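Side-chain contacts in Ycf54-like protein (Synechocystis sp. PCC 6803, PDB 5M2P), which is required for protochlorophyllide formation and probably serves as a component of the Mg-protoporphyrin IX monomethylester cyclase in chlorophyll biosynthesis: residues E29-Y34 with I41-V46; A50-P55 with E59-A64. All blocks are in the same frame, centred on the assembly; numbering follows the deposited sequence.

Interaction 1: E29-Y34 with I41-V46; sequences ERRRDY and IDFWQV
Phe43 and Tyr34 meet as a T-shaped pair: the Phe43 edge is driven into the face of Tyr34, with the ring centroids 5.1 Å apart and the planes 77° from each other. The touching atom is Phe43 CE1, which stands over the centre of the tyrosine ring. One face of the Phe43 ring is covered in turn by Arg30, whose CD lies 3.6 Å from the ring centroid in a CH-pi contact; with CG anti to the backbone N (chi1 -171°) and the chain extended, CG, CD and NE run over that face. Arg31 N lies at another part of the Phe43 rim. Ile41 adds to the apolar part at its margin, its CD1 3.8 Å from Tyr34 CB.

The phenol end of Tyr34 turns polar. Its OH donates to Asp42 OD1 at 2.9 Å, meeting the syn side of the carboxylate, 27° out of its plane. Water 4 donates to both Tyr34 OH and Asp42 OD2, while water 1 carries the link from Arg30 NH2 to Asp42 OD1, two groups of opposite charge that do not touch directly. A phenylalanine in place of Tyr34 would probably leave Asp42 OD1 without its phenol donor and the carboxylate freer to turn.

Contact is looser along Arg31. Its CG still reaches Phe43 CZ at 3.6 Å, but beyond that the guanidinium communicates with the strand largely through water: water 2 joins Arg31 NE to Phe43 O, and water 3 sits between Gln45 N and, weakly, Arg31 NH2. Phe43 also meets the ring of Phe78. The arrangement fits a ferredoxin-like topology, in which helix 21-36 packs over one face of the antiparallel sheet and its last turns are pinned by aromatic packing to outer strand 43-47.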
loop_
_atom_site.group_PDB
_atom_site.type_symbol
_atom_site.label_atom_id
_atom_site.label_comp_id
_atom_site.label_asym_id
_atom_site.label_seq_id
_atom_site.Cartn_x
_atom_site.Cartn_y
_atom_site.Cartn_z
ATOM N N GLU A 29 -8.677 -7.732 10.690
ATOM C CA GLU A 29 -8.497 -9.060 11.258
ATOM C C GLU A 29 -7.072 -9.547 11.136
ATOM O O GLU A 29 -6.556 -10.201 12.039
ATOM C CB GLU A 29 -9.466 -10.064 10.633
ATOM C CG GLU A 29 -10.881 -9.912 11.172
ATOM C CD GLU A 29 -10.917 -9.996 12.695
ATOM O OE1 GLU A 29 -10.473 -11.040 13.235
ATOM O OE2 GLU A 29 -11.352 -9.009 13.349
ATOM N N ARG A 30 -6.414 -9.190 10.035
ATOM C CA ARG A 30 -5.028 -9.593 9.841
ATOM C C ARG A 30 -4.120 -8.894 10.871
ATOM O O ARG A 30 -3.265 -9.532 11.462
ATOM C CB ARG A 30 -4.564 -9.288 8.419
ATOM C CG ARG A 30 -3.205 -9.863 8.054
ATOM C CD ARG A 30 -2.783 -9.357 6.670
ATOM N NE ARG A 30 -1.476 -9.858 6.204
ATOM C CZ ARG A 30 -1.290 -11.055 5.646
ATOM N NH1 ARG A 30 -2.317 -11.886 5.485
ATOM N NH2 ARG A 30 -0.081 -11.424 5.260
ATOM N N ARG A 31 -4.333 -7.601 11.106
ATOM C CA ARG A 31 -3.575 -6.900 12.169
ATOM C C ARG A 31 -3.771 -7.561 13.524
ATOM O O ARG A 31 -2.831 -7.775 14.266
ATOM C CB ARG A 31 -3.958 -5.421 12.262
ATOM C CG ARG A 31 -3.626 -4.614 11.025
ATOM C CD ARG A 31 -3.976 -3.148 11.188
ATOM N NE ARG A 31 -3.838 -2.461 9.929
ATOM C CZ ARG A 31 -4.827 -2.150 9.100
ATOM N NH1 ARG A 31 -6.097 -2.400 9.401
ATOM N NH2 ARG A 31 -4.513 -1.552 7.959
ATOM N N ARG A 32 -5.015 -7.860 13.846
ATOM C CA ARG A 32 -5.334 -8.472 15.121
ATOM C C ARG A 32 -4.723 -9.871 15.260
ATOM O O ARG A 32 -4.164 -10.203 16.300
ATOM C CB ARG A 32 -6.851 -8.454 15.342
ATOM C CG ARG A 32 -7.382 -7.032 15.525
ATOM C CD ARG A 32 -8.900 -6.880 15.703
ATOM N NE ARG A 32 -9.357 -7.293 17.033
ATOM C CZ ARG A 32 -9.186 -6.618 18.183
ATOM N NH1 ARG A 32 -8.508 -5.462 18.247
ATOM N NH2 ARG A 32 -9.670 -7.141 19.304
ATOM N N ASP A 33 -4.762 -10.660 14.183
ATOM C CA ASP A 33 -4.147 -11.984 14.170
ATOM C C ASP A 33 -2.636 -11.907 14.348
ATOM O O ASP A 33 -2.036 -12.732 15.059
ATOM C CB ASP A 33 -4.477 -12.734 12.865
ATOM C CG ASP A 33 -5.953 -13.154 12.752
ATOM O OD1 ASP A 33 -6.703 -13.111 13.754
ATOM O OD2 ASP A 33 -6.380 -13.549 11.640
ATOM N N TYR A 34 -2.006 -10.928 13.683
ATOM C CA TYR A 34 -0.572 -10.751 13.851
ATOM C C TYR A 34 -0.241 -10.504 15.326
ATOM O O TYR A 34 0.722 -11.068 15.858
ATOM C CB TYR A 34 -0.049 -9.602 13.011
ATOM C CG TYR A 34 0.398 -9.929 11.600
ATOM C CD1 TYR A 34 -0.361 -10.710 10.737
ATOM C CD2 TYR A 34 1.593 -9.403 11.126
ATOM C CE1 TYR A 34 0.071 -10.918 9.417
ATOM C CE2 TYR A 34 2.033 -9.605 9.829
ATOM C CZ TYR A 34 1.278 -10.378 8.985
ATOM O OH TYR A 34 1.698 -10.556 7.690
ATOM N N ILE A 41 4.044 -6.509 12.332
ATOM C CA ILE A 41 3.202 -6.025 11.258
ATOM C C ILE A 41 4.125 -5.659 10.094
ATOM O O ILE A 41 5.115 -4.955 10.269
ATOM C CB ILE A 41 2.413 -4.771 11.700
ATOM C CG1 ILE A 41 1.361 -5.122 12.759
ATOM C CG2 ILE A 41 1.762 -4.106 10.499
ATOM C CD1 ILE A 41 0.181 -5.916 12.273
ATOM N N ASP A 42 3.812 -6.178 8.910
ATOM C CA ASP A 42 4.604 -5.931 7.697
ATOM C C ASP A 42 3.716 -5.481 6.543
ATOM O O ASP A 42 4.085 -5.640 5.374
ATOM C CB ASP A 42 5.421 -7.167 7.317
ATOM C CG ASP A 42 4.560 -8.353 6.927
ATOM O OD1 ASP A 42 3.322 -8.295 7.075
ATOM O OD2 ASP A 42 5.155 -9.351 6.450
ATOM N N PHE A 43 2.566 -4.903 6.868
ATOM C CA PHE A 43 1.647 -4.366 5.874
ATOM C C PHE A 43 0.956 -3.185 6.517
ATOM O O PHE A 43 0.718 -3.187 7.723
ATOM C CB PHE A 43 0.611 -5.417 5.406
ATOM C CG PHE A 43 -0.286 -5.897 6.506
ATOM C CD1 PHE A 43 0.139 -6.855 7.414
ATOM C CD2 PHE A 43 -1.553 -5.341 6.690
ATOM C CE1 PHE A 43 -0.668 -7.237 8.483
ATOM C CE2 PHE A 43 -2.355 -5.738 7.737
ATOM C CZ PHE A 43 -1.917 -6.700 8.631
ATOM N N TRP A 44 0.618 -2.206 5.697
ATOM C CA TRP A 44 0.116 -0.932 6.150
ATOM C C TRP A 44 -0.791 -0.336 5.083
ATOM O O TRP A 44 -0.594 -0.543 3.898
ATOM C CB TRP A 44 1.263 0.048 6.427
ATOM C CG TRP A 44 2.386 -0.499 7.269
ATOM C CD1 TRP A 44 2.512 -0.415 8.619
ATOM C CD2 TRP A 44 3.520 -1.227 6.803
ATOM N NE1 TRP A 44 3.647 -1.051 9.015
ATOM C CE2 TRP A 44 4.292 -1.549 7.924
ATOM C CE3 TRP A 44 3.964 -1.641 5.540
ATOM C CZ2 TRP A 44 5.484 -2.267 7.824
ATOM C CZ3 TRP A 44 5.142 -2.349 5.443
ATOM C CH2 TRP A 44 5.893 -2.639 6.579
ATOM N N GLN A 45 -1.743 0.474 5.523
ATOM C CA GLN A 45 -2.534 1.271 4.644
ATOM C C GLN A 45 -2.083 2.711 4.812
ATOM O O GLN A 45 -2.050 3.226 5.943
ATOM C CB GLN A 45 -4.018 1.092 4.961
ATOM C CG GLN A 45 -4.917 1.980 4.105
ATOM C CD GLN A 45 -6.378 1.520 4.092
ATOM O OE1 GLN A 45 -6.677 0.401 3.704
ATOM N NE2 GLN A 45 -7.279 2.400 4.488
ATOM N N VAL A 46 -1.712 3.343 3.706
ATOM C CA VAL A 46 -1.141 4.690 3.712
ATOM C C VAL A 46 -2.032 5.573 2.872
ATOM O O VAL A 46 -2.194 5.359 1.684
ATOM C CB VAL A 46 0.297 4.692 3.120
ATOM C CG1 VAL A 46 0.887 6.103 3.159
ATOM C CG2 VAL A 46 1.200 3.718 3.863
HETATM O O HOH W 1 1.698 -8.992 4.956
HETATM O O HOH W 2 -1.080 -2.015 9.503
HETATM O O HOH W 3 -2.176 0.421 8.400
HETATM O O HOH W 4 3.998 -11.705 6.344
#

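Interaction 2: A50-P55 with E59-A64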
loop_
_atom_site.group_PDB
_atom_site.type_symbol
_atom_site.label_atom_id
_atom_site.label_comp_id
_atom_site.label_asym_id
_atom_site.label_seq_id
_atom_site.Cartn_x
_atom_site.Cartn_y
_atom_site.Cartn_z
ATOM N N ALA A 50 3.306 9.450 0.150
ATOM C CA ALA A 50 4.406 10.256 -0.349
ATOM C C ALA A 50 5.305 9.507 -1.322
ATOM O O ALA A 50 5.991 10.106 -2.142
ATOM C CB ALA A 50 5.230 10.744 0.818
ATOM N N PHE A 51 5.321 8.178 -1.256
ATOM C CA PHE A 51 6.183 7.432 -2.195
ATOM C C PHE A 51 5.850 7.687 -3.655
ATOM O O PHE A 51 6.703 7.533 -4.527
ATOM C CB PHE A 51 6.248 5.917 -1.889
ATOM C CG PHE A 51 4.976 5.123 -2.168
ATOM C CD1 PHE A 51 4.526 4.897 -3.464
ATOM C CD2 PHE A 51 4.283 4.511 -1.122
ATOM C CE1 PHE A 51 3.403 4.113 -3.712
ATOM C CE2 PHE A 51 3.146 3.754 -1.375
ATOM C CZ PHE A 51 2.722 3.559 -2.658
ATOM N N LEU A 52 4.612 8.100 -3.923
ATOM C CA LEU A 52 4.177 8.306 -5.282
ATOM C C LEU A 52 4.908 9.441 -5.976
ATOM O O LEU A 52 4.861 9.532 -7.202
ATOM C CB LEU A 52 2.670 8.539 -5.297
ATOM C CG LEU A 52 1.910 8.235 -6.572
ATOM C CD1 LEU A 52 2.219 6.840 -7.124
ATOM C CD2 LEU A 52 0.439 8.410 -6.248
ATOM N N ASN A 53 5.592 10.305 -5.196
ATOM C CA ASN A 53 6.362 11.406 -5.773
ATOM C C ASN A 53 7.777 11.009 -6.237
ATOM O O ASN A 53 8.496 11.805 -6.825
ATOM C CB ASN A 53 6.493 12.553 -4.771
ATOM C CG ASN A 53 5.205 13.287 -4.537
ATOM O OD1 ASN A 53 4.275 13.242 -5.353
ATOM N ND2 ASN A 53 5.123 13.942 -3.381
ATOM N N ALA A 54 8.171 9.768 -6.001
ATOM C CA ALA A 54 9.514 9.321 -6.374
ATOM C C ALA A 54 9.617 9.241 -7.881
ATOM O O ALA A 54 8.686 8.788 -8.542
ATOM C CB ALA A 54 9.828 7.984 -5.777
ATOM N N PRO A 55 10.758 9.635 -8.472
ATOM C CA PRO A 55 10.870 9.578 -9.924
ATOM C C PRO A 55 10.645 8.195 -10.527
ATOM O O PRO A 55 10.095 8.104 -11.626
ATOM C CB PRO A 55 12.274 10.089 -10.186
ATOM C CG PRO A 55 12.611 10.930 -9.007
ATOM C CD PRO A 55 11.890 10.346 -7.842
ATOM N N GLU A 59 5.310 6.849 -13.698
ATOM C CA GLU A 59 4.245 6.250 -14.519
ATOM C C GLU A 59 3.008 6.021 -13.660
ATOM O O GLU A 59 1.893 6.322 -14.046
ATOM C CB GLU A 59 4.694 4.911 -15.144
ATOM C CG GLU A 59 3.589 4.162 -15.887
ATOM C CD GLU A 59 3.984 2.767 -16.327
ATOM O OE1 GLU A 59 5.187 2.475 -16.435
ATOM O OE2 GLU A 59 3.072 1.957 -16.579
ATOM N N ALA A 60 3.218 5.466 -12.479
ATOM C CA ALA A 60 2.118 5.252 -11.546
ATOM C C ALA A 60 1.423 6.553 -11.175
ATOM O O ALA A 60 0.197 6.634 -11.180
ATOM C CB ALA A 60 2.580 4.522 -10.293
ATOM N N LYS A 61 2.206 7.581 -10.850
ATOM C CA LYS A 61 1.624 8.862 -10.465
ATOM C C LYS A 61 0.792 9.448 -11.609
ATOM O O LYS A 61 -0.282 10.015 -11.388
ATOM C CB LYS A 61 2.702 9.851 -10.017
ATOM C CG LYS A 61 2.088 11.144 -9.548
ATOM C CD LYS A 61 3.087 12.063 -8.904
ATOM C CE LYS A 61 2.396 13.321 -8.419
ATOM N NZ LYS A 61 3.382 14.309 -7.921
ATOM N N ALA A 62 1.288 9.304 -12.825
ATOM C CA ALA A 62 0.573 9.779 -14.009
ATOM C C ALA A 62 -0.755 9.081 -14.264
ATOM O O ALA A 62 -1.618 9.603 -14.945
ATOM C CB ALA A 62 1.454 9.622 -15.227
ATOM N N LYS A 63 -0.896 7.863 -13.765
ATOM C CA LYS A 63 -2.133 7.091 -13.879
ATOM C C LYS A 63 -3.059 7.218 -12.662
ATOM O O LYS A 63 -4.185 6.739 -12.734
ATOM C CB LYS A 63 -1.804 5.610 -14.103
ATOM C CG LYS A 63 -1.119 5.311 -15.425
ATOM C CD LYS A 63 -0.576 3.898 -15.564
ATOM C CE LYS A 63 -0.245 3.590 -17.006
ATOM N NZ LYS A 63 0.434 2.293 -17.218
ATOM N N ALA A 64 -2.599 7.816 -11.557
ATOM C CA ALA A 64 -3.234 7.659 -10.248
ATOM C C ALA A 64 -4.456 8.533 -10.051
ATOM O O ALA A 64 -4.475 9.674 -10.539
ATOM C CB ALA A 64 -2.220 7.987 -9.150
#
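Lys61 NZ donates to Asn53 OD1 at 2.9 Å, the one hydrogen bond that joins the two segments. The ammonium nitrogen comes in above the carbonyl plane, 36° out of it, and the C=O...N angle is 143°. The Lys61 chain is extended throughout, and its methylenes pass the 3-10 backbone with Lys61 CD 3.5 Å from Leu52 O before the nitrogen arrives at the amide.

Beneath this surface bond, Leu52 supplies the apolar half of the contact and divides its branches between two alanines. Leu52 CD1 reaches Ala60 CB at 3.9 Å and Leu52 CD2 reaches Ala64 CB at 4.0 Å, while Leu52 CG lies against Lys61 CB between them. Small methyls on the helix thus let the leucine come close to the helix backbone, with Leu52 CD1 3.8 Å from Lys61 N. Lysine and asparagine lie at the surface, whereas Leu52 is buried.

The 3-10 turn and helix 58-63 together settle on strand 5-13: Leu52 and Ala64 both touch Leu11, and Ala60 touches Tyr9. Leu52 additionally meets Asn68 on strand 68-73, next to 5-13 in the sheet.

In the fold
The two interactions follow one another along the chain, interaction 1 closing on strand 43-47 shortly before interaction 2 opens in the loop after it. Their centres are 24 Å apart, on opposite sides of the chain's centre, and they do not otherwise touch. The four-stranded antiparallel sheet lies between them. On strand 68-73, Phe43 and Gln45 of interaction 1 meet Val69, Ile71 and Ser73, whereas Phe51 from the 50-55 segment meets Ala70 and Val72, as expected for opposite faces of one sheet. Helix 21-36 and helix 58-63 thus lie on opposite sides of the sheet, and this short run of chain helps clothe both faces of a compact single domain.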